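NADP-dependent 2-hydroxyacid dehydrogenase (Rhizobium etli, PDB 4XCV) probably catalyses the NADPH-dependent interconversion of 2-oxoacids and D-2-hydroxyacids, as in related D-isomer-specific 2-hydroxyacid dehydrogenases. Local coordinates at residues D88-R93 / E308-V313; E49-W54 / P65-I70; T25-R30 / R295-Q300. One frame throughout, in Å; residues are numbered along the deposited sequence.

Interaction 1 (D88-R93 / E308-V313); sequences DIPIVR and EPLQFV. With NDP (NADPH dihydro-nicotinamide-adenine-dinucleotide phosphate), chain B.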
loop_
_atom_site.group_PDB
_atom_site.type_symbol
_atom_site.label_atom_id
_atom_site.label_comp_id
_atom_site.label_asym_id
_atom_site.label_seq_id
_atom_site.Cartn_x
_atom_site.Cartn_y
_atom_site.Cartn_z
ATOM N N ASP A 88 -7.950 40.237 14.055
ATOM C CA ASP A 88 -7.507 40.264 12.664
ATOM C C ASP A 88 -5.992 40.186 12.680
ATOM O O ASP A 88 -5.289 41.162 12.468
ATOM C CB ASP A 88 -7.993 41.556 11.995
ATOM C CG ASP A 88 -7.639 41.642 10.526
ATOM O OD1 ASP A 88 -7.115 40.660 9.930
ATOM O OD2 ASP A 88 -7.919 42.713 9.943
ATOM N N ILE A 89 -5.516 39.003 13.035
ATOM C CA ILE A 89 -4.108 38.683 13.078
ATOM C C ILE A 89 -3.939 37.314 12.417
ATOM O O ILE A 89 -4.910 36.564 12.276
ATOM C CB ILE A 89 -3.552 38.610 14.522
ATOM C CG1 ILE A 89 -4.345 37.616 15.399
ATOM C CG2 ILE A 89 -3.557 39.990 15.187
ATOM C CD1 ILE A 89 -3.752 37.433 16.787
ATOM N N PRO A 90 -2.714 36.983 12.006
ATOM C CA PRO A 90 -2.542 35.704 11.302
ATOM C C PRO A 90 -2.898 34.519 12.177
ATOM O O PRO A 90 -2.599 34.496 13.370
ATOM C CB PRO A 90 -1.051 35.677 10.963
ATOM C CG PRO A 90 -0.651 37.110 10.917
ATOM C CD PRO A 90 -1.489 37.813 11.944
ATOM N N ILE A 91 -3.559 33.541 11.558
ATOM C CA ILE A 91 -3.807 32.265 12.177
ATOM C C ILE A 91 -3.040 31.222 11.399
ATOM O O ILE A 91 -3.218 31.093 10.176
ATOM C CB ILE A 91 -5.299 31.924 12.132
ATOM C CG1 ILE A 91 -6.099 32.970 12.927
ATOM C CG2 ILE A 91 -5.519 30.524 12.689
ATOM C CD1 ILE A 91 -7.548 33.000 12.608
ATOM N N VAL A 92 -2.169 30.518 12.077
ATOM C CA VAL A 92 -1.248 29.542 11.487
ATOM C C VAL A 92 -1.755 28.145 11.784
ATOM O O VAL A 92 -1.960 27.799 12.951
ATOM C CB VAL A 92 0.192 29.735 12.066
ATOM C CG1 VAL A 92 1.165 28.663 11.608
ATOM C CG2 VAL A 92 0.723 31.085 11.702
ATOM N N ARG A 93 -1.956 27.324 10.755
ATOM C CA ARG A 93 -2.383 25.956 11.013
ATOM C C ARG A 93 -1.217 25.039 11.249
ATOM O O ARG A 93 -0.083 25.333 10.910
ATOM C CB ARG A 93 -3.314 25.444 9.929
ATOM C CG ARG A 93 -2.611 25.177 8.671
ATOM C CD ARG A 93 -3.665 24.892 7.594
ATOM N NE ARG A 93 -3.071 24.239 6.500
ATOM C CZ ARG A 93 -3.086 22.918 6.323
ATOM N NH1 ARG A 93 -3.695 22.056 7.160
ATOM N NH2 ARG A 93 -2.467 22.465 5.292
ATOM N N GLU A 308 10.771 37.201 8.946
ATOM C CA GLU A 308 10.337 36.412 7.822
ATOM C C GLU A 308 8.859 36.105 7.866
ATOM O O GLU A 308 8.241 36.156 8.932
ATOM C CB GLU A 308 11.138 35.103 7.815
ATOM C CG GLU A 308 12.613 35.381 7.570
ATOM C CD GLU A 308 13.452 34.114 7.541
ATOM O OE1 GLU A 308 13.045 33.119 8.177
ATOM O OE2 GLU A 308 14.447 34.103 6.760
ATOM N N PRO A 309 8.267 35.714 6.726
ATOM C CA PRO A 309 6.851 35.393 6.692
ATOM C C PRO A 309 6.504 34.161 7.475
ATOM O O PRO A 309 7.207 33.153 7.387
ATOM C CB PRO A 309 6.554 35.119 5.197
ATOM C CG PRO A 309 7.750 35.530 4.483
ATOM C CD PRO A 309 8.906 35.665 5.401
ATOM N N LEU A 310 5.392 34.203 8.176
ATOM C CA LEU A 310 4.788 33.003 8.716
ATOM C C LEU A 310 4.361 32.096 7.594
ATOM O O LEU A 310 3.945 32.581 6.513
ATOM C CB LEU A 310 3.592 33.332 9.545
ATOM C CG LEU A 310 3.835 34.077 10.855
ATOM C CD1 LEU A 310 2.541 34.763 11.320
ATOM C CD2 LEU A 310 4.413 33.203 11.969
ATOM N N GLN A 311 4.482 30.811 7.812
ATOM C CA GLN A 311 4.010 29.803 6.860
ATOM C C GLN A 311 2.668 29.218 7.325
ATOM O O GLN A 311 2.327 29.263 8.495
ATOM C CB GLN A 311 5.068 28.711 6.729
ATOM C CG GLN A 311 6.374 29.228 6.170
ATOM C CD GLN A 311 7.512 28.274 6.254
ATOM O OE1 GLN A 311 7.684 27.552 7.231
ATOM N NE2 GLN A 311 8.350 28.298 5.212
ATOM N N PHE A 312 1.926 28.623 6.408
ATOM C CA PHE A 312 0.700 27.893 6.732
ATOM C C PHE A 312 -0.371 28.806 7.327
ATOM O O PHE A 312 -1.166 28.371 8.178
ATOM C CB PHE A 312 0.977 26.679 7.647
ATOM C CG PHE A 312 2.167 25.881 7.241
ATOM C CD1 PHE A 312 2.194 25.215 6.015
ATOM C CD2 PHE A 312 3.285 25.852 8.036
ATOM C CE1 PHE A 312 3.317 24.498 5.651
ATOM C CE2 PHE A 312 4.397 25.122 7.681
ATOM C CZ PHE A 312 4.422 24.478 6.483
ATOM N N VAL A 313 -0.399 30.046 6.885
ATOM C CA VAL A 313 -1.387 31.006 7.332
ATOM C C VAL A 313 -2.690 30.731 6.624
ATOM O O VAL A 313 -2.705 30.534 5.392
ATOM C CB VAL A 313 -0.941 32.448 7.099
ATOM C CG1 VAL A 313 -2.005 33.451 7.526
ATOM C CG2 VAL A 313 0.388 32.734 7.800
HETATM P PA NDP B . -4.623 22.313 2.521
HETATM O O1A NDP B . -3.164 22.299 2.187
HETATM O O2A NDP B . -5.272 23.561 3.082
HETATM O O5B NDP B . -5.399 21.863 1.196
HETATM C C5B NDP B . -6.829 21.927 1.171
HETATM C C4B NDP B . -7.267 21.525 -0.217
HETATM O O4B NDP B . -8.690 21.455 -0.221
HETATM C C3B NDP B . -6.844 22.528 -1.264
HETATM O O3B NDP B . -6.487 21.852 -2.487
HETATM C C2B NDP B . -8.115 23.317 -1.434
HETATM O O2B NDP B . -8.282 23.948 -2.733
HETATM C C1B NDP B . -9.168 22.221 -1.285
HETATM N N9A NDP B . -10.503 22.738 -0.978
HETATM C C8A NDP B . -10.825 23.455 0.116
HETATM N N7A NDP B . -12.130 23.856 0.016
HETATM C C5A NDP B . -12.582 23.400 -1.191
HETATM C C6A NDP B . -13.781 23.544 -1.886
HETATM N N6A NDP B . -14.825 24.177 -1.349
HETATM N N1A NDP B . -13.878 22.979 -3.096
HETATM C C2A NDP B . -12.837 22.307 -3.633
HETATM N N3A NDP B . -11.648 22.137 -3.032
HETATM C C4A NDP B . -11.570 22.698 -1.806
HETATM O O3 NDP B . -4.967 21.126 3.551
HETATM P PN NDP B . -4.171 19.758 3.834
HETATM O O1N NDP B . -3.986 19.078 2.519
HETATM O O2N NDP B . -2.967 20.001 4.611
HETATM O O5D NDP B . -5.197 19.010 4.770
HETATM C C5D NDP B . -6.541 18.760 4.332
HETATM C C4D NDP B . -7.362 18.420 5.583
HETATM O O4D NDP B . -6.992 17.141 6.078
HETATM C C3D NDP B . -7.155 19.328 6.763
HETATM O O3D NDP B . -7.958 20.517 6.660
HETATM C C2D NDP B . -7.536 18.468 7.957
HETATM O O2D NDP B . -8.922 18.708 8.299
HETATM C C1D NDP B . -7.436 17.062 7.440
HETATM N N1N NDP B . -6.482 16.192 8.133
HETATM C C2N NDP B . -6.877 14.968 8.609
HETATM C C3N NDP B . -6.045 14.190 9.340
HETATM C C7N NDP B . -6.418 12.883 9.816
HETATM O O7N NDP B . -5.744 12.417 10.765
HETATM N N7N NDP B . -7.392 12.163 9.291
HETATM C C4N NDP B . -4.650 14.619 9.576
HETATM C C5N NDP B . -4.339 15.912 8.993
HETATM C C6N NDP B . -5.189 16.674 8.342
HETATM P P2B NDP B . -7.186 25.028 -3.245
HETATM O O1X NDP B . -7.801 25.648 -4.458
HETATM O O2X NDP B . -6.998 26.001 -2.093
HETATM O O3X NDP B . -5.934 24.290 -3.483
#

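Interaction 2 (E49-W54 / P65-I70); sequences EYALLW and PNLKVI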
loop_
_atom_site.group_PDB
_atom_site.type_symbol
_atom_site.label_atom_id
_atom_site.label_comp_id
_atom_site.label_asym_id
_atom_site.label_seq_id
_atom_site.Cartn_x
_atom_site.Cartn_y
_atom_site.Cartn_z
ATOM N N GLU A 49 2.151 37.612 23.260
ATOM C CA GLU A 49 2.296 37.793 21.802
ATOM C C GLU A 49 1.715 36.651 21.014
ATOM O O GLU A 49 1.223 36.863 19.895
ATOM C CB GLU A 49 3.791 37.878 21.419
ATOM C CG GLU A 49 4.546 38.952 22.122
ATOM C CD GLU A 49 5.962 38.976 21.677
ATOM O OE1 GLU A 49 6.756 38.080 22.007
ATOM O OE2 GLU A 49 6.254 39.902 20.902
ATOM N N TYR A 50 1.877 35.424 21.507
ATOM C CA TYR A 50 1.522 34.236 20.728
ATOM C C TYR A 50 0.600 33.369 21.551
ATOM O O TYR A 50 0.842 33.165 22.764
ATOM C CB TYR A 50 2.777 33.441 20.362
ATOM C CG TYR A 50 3.887 34.279 19.788
ATOM C CD1 TYR A 50 3.705 34.991 18.604
ATOM C CD2 TYR A 50 5.102 34.368 20.415
ATOM C CE1 TYR A 50 4.724 35.763 18.073
ATOM C CE2 TYR A 50 6.132 35.121 19.883
ATOM C CZ TYR A 50 5.945 35.837 18.724
ATOM O OH TYR A 50 6.976 36.583 18.176
ATOM N N ALA A 51 -0.430 32.813 20.912
ATOM C CA ALA A 51 -1.356 31.896 21.564
ATOM C C ALA A 51 -1.481 30.646 20.718
ATOM O O ALA A 51 -1.758 30.737 19.505
ATOM C CB ALA A 51 -2.698 32.527 21.758
ATOM N N LEU A 52 -1.374 29.496 21.355
ATOM C CA LEU A 52 -1.563 28.163 20.776
ATOM C C LEU A 52 -2.887 27.653 21.322
ATOM O O LEU A 52 -3.023 27.435 22.541
ATOM C CB LEU A 52 -0.398 27.268 21.188
ATOM C CG LEU A 52 -0.491 25.805 20.834
ATOM C CD1 LEU A 52 -0.753 25.591 19.351
ATOM C CD2 LEU A 52 0.766 25.104 21.306
ATOM N N LEU A 53 -3.873 27.493 20.429
ATOM C CA LEU A 53 -5.257 27.299 20.798
ATOM C C LEU A 53 -5.884 26.094 20.124
ATOM O O LEU A 53 -5.726 25.865 18.911
ATOM C CB LEU A 53 -6.022 28.578 20.390
ATOM C CG LEU A 53 -5.520 29.930 20.947
ATOM C CD1 LEU A 53 -6.467 31.051 20.506
ATOM C CD2 LEU A 53 -5.399 29.913 22.451
ATOM N N TRP A 54 -6.617 25.320 20.904
ATOM C CA TRP A 54 -7.456 24.252 20.364
ATOM C C TRP A 54 -8.712 24.241 21.206
ATOM O O TRP A 54 -8.673 23.928 22.413
ATOM C CB TRP A 54 -6.769 22.884 20.342
ATOM C CG TRP A 54 -7.512 21.878 19.473
ATOM C CD1 TRP A 54 -7.564 21.869 18.097
ATOM C CD2 TRP A 54 -8.298 20.751 19.904
ATOM N NE1 TRP A 54 -8.314 20.818 17.659
ATOM C CE2 TRP A 54 -8.792 20.117 18.736
ATOM C CE3 TRP A 54 -8.634 20.215 21.153
ATOM C CZ2 TRP A 54 -9.586 18.966 18.786
ATOM C CZ3 TRP A 54 -9.435 19.061 21.199
ATOM C CH2 TRP A 54 -9.902 18.456 20.022
ATOM N N PRO A 65 -5.467 40.830 24.679
ATOM C CA PRO A 65 -5.838 41.673 23.550
ATOM C C PRO A 65 -4.710 42.114 22.638
ATOM O O PRO A 65 -4.986 42.810 21.634
ATOM C CB PRO A 65 -6.430 42.900 24.255
ATOM C CG PRO A 65 -5.671 43.018 25.501
ATOM C CD PRO A 65 -5.461 41.583 25.955
ATOM N N ASN A 66 -3.475 41.743 22.978
ATOM C CA ASN A 66 -2.303 42.243 22.270
ATOM C C ASN A 66 -1.593 41.147 21.511
ATOM O O ASN A 66 -0.450 41.329 21.075
ATOM C CB ASN A 66 -1.358 42.913 23.248
ATOM C CG ASN A 66 -2.054 44.048 23.998
ATOM O OD1 ASN A 66 -2.833 44.800 23.372
ATOM N ND2 ASN A 66 -1.799 44.175 25.266
ATOM N N LEU A 67 -2.292 40.034 21.300
ATOM C CA LEU A 67 -1.748 38.918 20.508
ATOM C C LEU A 67 -1.334 39.391 19.118
ATOM O O LEU A 67 -2.018 40.186 18.475
ATOM C CB LEU A 67 -2.766 37.766 20.356
ATOM C CG LEU A 67 -3.155 37.061 21.636
ATOM C CD1 LEU A 67 -4.311 36.105 21.356
ATOM C CD2 LEU A 67 -1.960 36.351 22.266
ATOM N N LYS A 68 -0.202 38.846 18.661
ATOM C CA LYS A 68 0.322 39.032 17.302
ATOM C C LYS A 68 0.009 37.857 16.376
ATOM O O LYS A 68 -0.133 38.082 15.171
ATOM C CB LYS A 68 1.830 39.256 17.371
ATOM C CG LYS A 68 2.211 40.464 18.214
ATOM C CD LYS A 68 3.698 40.708 18.107
ATOM C CE LYS A 68 4.148 42.022 18.713
ATOM N NZ LYS A 68 4.331 41.872 20.166
ATOM N N VAL A 69 -0.006 36.623 16.893
ATOM C CA VAL A 69 -0.199 35.440 16.066
ATOM C C VAL A 69 -0.985 34.439 16.884
ATOM O O VAL A 69 -0.707 34.240 18.075
ATOM C CB VAL A 69 1.129 34.773 15.606
ATOM C CG1 VAL A 69 0.804 33.677 14.583
ATOM C CG2 VAL A 69 2.104 35.806 15.036
ATOM N N ILE A 70 -1.940 33.787 16.227
ATOM C CA ILE A 70 -2.609 32.614 16.764
ATOM C C ILE A 70 -2.126 31.350 16.036
ATOM O O ILE A 70 -2.107 31.324 14.792
ATOM C CB ILE A 70 -4.151 32.730 16.625
ATOM C CG1 ILE A 70 -4.669 33.831 17.546
ATOM C CG2 ILE A 70 -4.860 31.413 16.881
ATOM C CD1 ILE A 70 -6.023 34.330 17.154
#

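Interaction 3 (T25-R30 / R295-Q300); sequences TAFADR and RHVEMQ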
loop_
_atom_site.group_PDB
_atom_site.type_symbol
_atom_site.label_atom_id
_atom_site.label_comp_id
_atom_site.label_asym_id
_atom_site.label_seq_id
_atom_site.Cartn_x
_atom_site.Cartn_y
_atom_site.Cartn_z
ATOM N N THR A 25 9.667 21.123 28.321
ATOM C CA THR A 25 10.840 21.325 27.456
ATOM C C THR A 25 10.574 22.256 26.266
ATOM O O THR A 25 11.478 22.490 25.450
ATOM C CB THR A 25 11.402 19.997 26.933
ATOM O OG1 THR A 25 10.429 19.231 26.228
ATOM C CG2 THR A 25 11.972 19.183 28.127
ATOM N N ALA A 26 9.377 22.788 26.178
ATOM C CA ALA A 26 9.004 23.635 25.056
ATOM C C ALA A 26 9.268 25.101 25.358
ATOM O O ALA A 26 9.232 25.585 26.502
ATOM C CB ALA A 26 7.537 23.487 24.721
ATOM N N PHE A 27 9.441 25.863 24.284
ATOM C CA PHE A 27 9.564 27.308 24.405
ATOM C C PHE A 27 10.639 27.707 25.402
ATOM O O PHE A 27 10.398 28.560 26.289
ATOM C CB PHE A 27 8.206 27.921 24.806
ATOM C CG PHE A 27 7.074 27.557 23.868
ATOM C CD1 PHE A 27 7.111 27.886 22.522
ATOM C CD2 PHE A 27 5.943 26.883 24.345
ATOM C CE1 PHE A 27 6.087 27.513 21.664
ATOM C CE2 PHE A 27 4.929 26.537 23.501
ATOM C CZ PHE A 27 4.992 26.842 22.167
ATOM N N ALA A 28 11.826 27.078 25.330
ATOM C CA ALA A 28 12.742 27.164 26.480
ATOM C C ALA A 28 13.302 28.545 26.752
ATOM O O ALA A 28 13.805 28.804 27.859
ATOM C CB ALA A 28 13.887 26.166 26.347
ATOM N N ASP A 29 13.238 29.440 25.783
ATOM C CA ASP A 29 13.683 30.817 26.000
ATOM C C ASP A 29 12.671 31.730 26.652
ATOM O O ASP A 29 13.000 32.886 26.958
ATOM C CB ASP A 29 14.189 31.449 24.692
ATOM C CG ASP A 29 13.105 31.562 23.611
ATOM O OD1 ASP A 29 12.046 30.892 23.737
ATOM O OD2 ASP A 29 13.356 32.257 22.583
ATOM N N ARG A 30 11.441 31.261 26.830
ATOM C CA ARG A 30 10.393 32.142 27.317
ATOM C C ARG A 30 9.339 31.513 28.232
ATOM O O ARG A 30 8.717 32.205 28.975
ATOM C CB ARG A 30 9.722 32.855 26.142
ATOM C CG ARG A 30 9.025 31.913 25.178
ATOM C CD ARG A 30 8.719 32.615 23.879
ATOM N NE ARG A 30 9.932 32.819 23.103
ATOM C CZ ARG A 30 10.042 33.661 22.090
ATOM N NH1 ARG A 30 9.057 34.435 21.721
ATOM N NH2 ARG A 30 11.185 33.724 21.450
ATOM N N ARG A 295 7.285 21.930 18.344
ATOM C CA ARG A 295 8.385 22.245 17.456
ATOM C C ARG A 295 7.968 23.148 16.287
ATOM O O ARG A 295 8.686 24.079 15.903
ATOM C CB ARG A 295 9.014 20.965 16.893
ATOM C CG ARG A 295 9.652 20.049 17.899
ATOM C CD ARG A 295 10.739 20.696 18.732
ATOM N NE ARG A 295 10.194 21.376 19.916
ATOM C CZ ARG A 295 9.752 20.792 21.020
ATOM N NH1 ARG A 295 9.304 21.550 22.034
ATOM N NH2 ARG A 295 9.776 19.456 21.159
ATOM N N HIS A 296 6.781 22.881 15.756
ATOM C CA HIS A 296 6.227 23.709 14.659
ATOM C C HIS A 296 6.002 25.163 15.090
ATOM O O HIS A 296 6.369 26.117 14.393
ATOM C CB HIS A 296 4.914 23.027 14.186
ATOM C CG HIS A 296 3.902 23.955 13.603
ATOM N ND1 HIS A 296 3.949 24.417 12.313
ATOM C CD2 HIS A 296 2.784 24.488 14.157
ATOM C CE1 HIS A 296 2.898 25.190 12.089
ATOM N NE2 HIS A 296 2.190 25.267 13.203
ATOM N N VAL A 297 5.399 25.343 16.261
ATOM C CA VAL A 297 5.106 26.678 16.736
ATOM C C VAL A 297 6.412 27.439 16.999
ATOM O O VAL A 297 6.587 28.614 16.636
ATOM C CB VAL A 297 4.204 26.692 17.992
ATOM C CG1 VAL A 297 4.102 28.094 18.512
ATOM C CG2 VAL A 297 2.831 26.120 17.664
ATOM N N GLU A 298 7.354 26.754 17.658
ATOM C CA GLU A 298 8.664 27.353 17.937
ATOM C C GLU A 298 9.371 27.822 16.643
ATOM O O GLU A 298 9.953 28.905 16.626
ATOM C CB GLU A 298 9.534 26.345 18.687
ATOM C CG GLU A 298 9.086 26.079 20.117
ATOM C CD GLU A 298 9.705 24.795 20.652
ATOM O OE1 GLU A 298 10.524 24.137 19.925
ATOM O OE2 GLU A 298 9.401 24.416 21.810
ATOM N N MET A 299 9.308 27.009 15.619
ATOM C CA MET A 299 9.940 27.334 14.339
ATOM C C MET A 299 9.286 28.543 13.719
ATOM O O MET A 299 9.969 29.399 13.155
ATOM C CB MET A 299 9.854 26.164 13.373
ATOM C CG MET A 299 10.114 26.526 11.933
ATOM S SD MET A 299 10.315 25.019 11.001
ATOM C CE MET A 299 9.295 23.919 11.848
ATOM N N GLN A 300 7.947 28.608 13.762
ATOM C CA GLN A 300 7.271 29.777 13.186
ATOM C C GLN A 300 7.536 31.048 13.945
ATOM O O GLN A 300 7.655 32.128 13.368
ATOM C CB GLN A 300 5.766 29.501 13.006
ATOM C CG GLN A 300 5.497 28.367 12.024
ATOM C CD GLN A 300 5.987 28.658 10.624
ATOM O OE1 GLN A 300 5.911 29.784 10.148
ATOM N NE2 GLN A 300 6.544 27.666 9.982
HETATM O O HOH W 1 8.596 19.908 24.147
HETATM O O HOH W 2 12.279 24.459 23.683
#

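Interaction 1 (D88-R93 / E308-V313)
Pro90 opens the contact with its ring lying crosswise to Leu310, CB coming 3.7 Å from Leu310 CD1; two apolar groups suit a partly exposed border. At Ile91 it is the backbone that touches: its carbonyl O receives a CA-H...O contact from Val313 CA at 3.4 Å, while the side chain points away from 308-313 and packs on Ile314 and Arg316. Val92, bridged by backbone to Val313, is buried and branched at CB, which lets it work in two directions. CG1, set opposite the backbone N (chi1 174°), rests 3.4 Å from Gln311 O, and CG2 reaches Leu310 CD1 and Val313 CG2. An alanine here would lose both methyl branches and would probably leave a gap beside Leu310, Val313 and Gln311 O. Arg93 then ties the two segments together through its N, which gives a nearly straight hydrogen bond (167°) to Phe312 O at 2.9 Å. Its CG also packs on Phe312 CB. From CG to NE the chain is extended, which carries the guanidinium to the pyrophosphate of NADPH; in the conformer described, NH2 donates to O2N of the cofactor at 2.6 Å, in the guanidinium plane, and O2A lies over one face. Ala75 O accepts from NH1. A positive guanidinium so placed would be expected to offset phosphate charge, coupling this edge of the sheet to cofactor binding.

Interaction 2 (E49-W54 / P65-I70)
Glu49 and Lys68 run side by side, pointing the same way, and meet at their charged ends. Lys68 repays following outward. Its CB lies 3.5 Å from Glu49 O, and CG stays near the same oxygen. CD and CE then pass along the carboxylate, close to Glu49 OE2. In the conformer described, a bend at the last torsion (chi4 83°) turns NZ in to the anti lone pair of Glu49 OE2, 2.8 Å away, forming a salt bridge. A long, flexible lysine suits this exposed border because its methylenes lie alongside Glu49 while the ammonium reaches the carboxylate. The other carboxylate oxygen of Glu49, OE1, pairs with Arg5, so the acid lies between two positive side chains, which would be expected to keep it ionised.

The backbones are hydrogen-bonded as well. Glu49 O takes two donors, Lys68 N at 2.7 Å and Val69 N at 3.3 Å, the second arriving nearly along the C=O axis. Further on, Ala51 N donates to Val69 O at 3.2 Å. Tyr50 and Val69 share one sheet face, where Val69 CB meets the edge of the tyrosine ring, while the tyrosine OH bonds to Glu305 of the helix 292-305. On the face of Ala51 and Ile70 the small alanine leaves room for Leu67, whose CD2 comes 3.9 Å from Ala51 CB; Leu53 CD1 packs on Ile70 CG2, and Phe61 of the helix 60-63 lies against Leu53, Leu67 and Ile70. Two adjacent parallel strands linked through a helix packed on one face make a beta-alpha-beta unit, the building block of the five-stranded, flavodoxin-like parallel sheet of this domain (strand order 2-1-3-4-5).

Interaction 3 (T25-R30 / R295-Q300)
Phe27 and Glu298 bring the loop between helix 16-23 and strand 32-34 against the helix 292-305, in the flavodoxin-like alpha/beta domain built on the five-stranded parallel sheet. The tight part is a buried corner. Phe27 CE1 lies 3.8 Å from Val297 CG1, which sits at the ring edge, and Glu298 CG presses on Phe27 CD1 at 3.6 Å. A flat apolar ring suits this place, since it packs against both the valine methyl and the aliphatic CG of the glutamate. With an extended chain beyond CG, Glu298 carries its carboxylate across the ring, the two planes nearly perpendicular; OE2 stands over one face, offset toward the rim, where Phe27 N and Arg295 hold it. Ala26, small enough to let the charged groups in, puts CB close to both Glu298 OE2 and Arg295 NH1.

The outer side is looser and wetter. Arg295, bent at chi2 and chi3, runs forward along its own helix and holds Glu298 side-on: NE binds OE1 at 2.8 Å and NH1 binds OE2. Its direct approach to the loop is by packing at Ala26. One water accepts from both Thr25 OG1 and Arg295 NH1, bridging loop and helix, while another donates to Thr25 O and accepts from Ala28 N, reaching Glu298 OE2 weakly. The Glu298 carboxylate is held at both oxygens, and at OE2 the bonds come from opposite faces of its plane: Arg295 NH1 on one, and on the other Phe27 N, 2.9 Å away with a nearly straight N-H (171°).

In the fold
All three contacts belong to the domain with the five-stranded sheet. Interactions 1 and 2, about 11 Å apart between centres, are joined through neighbouring strands: Val92 N lies 2.8 Å from Ile70 O and Pro90 O 3.0 Å from Ile70 N, both probable hydrogen bonds. The helix 292-305 links the rest. Gln311 N of interaction 1 is 2.9 Å from Gln300 OE1, on the helix segment of interaction 3, a probable hydrogen bond, and Leu52 CD1 of interaction 2 packs 4.0 Å from Val297 CG2. Along the chain, interaction 2 is nested within the loop closed by interaction 3. Of the three, interaction 1 reaches NADPH, through Arg93.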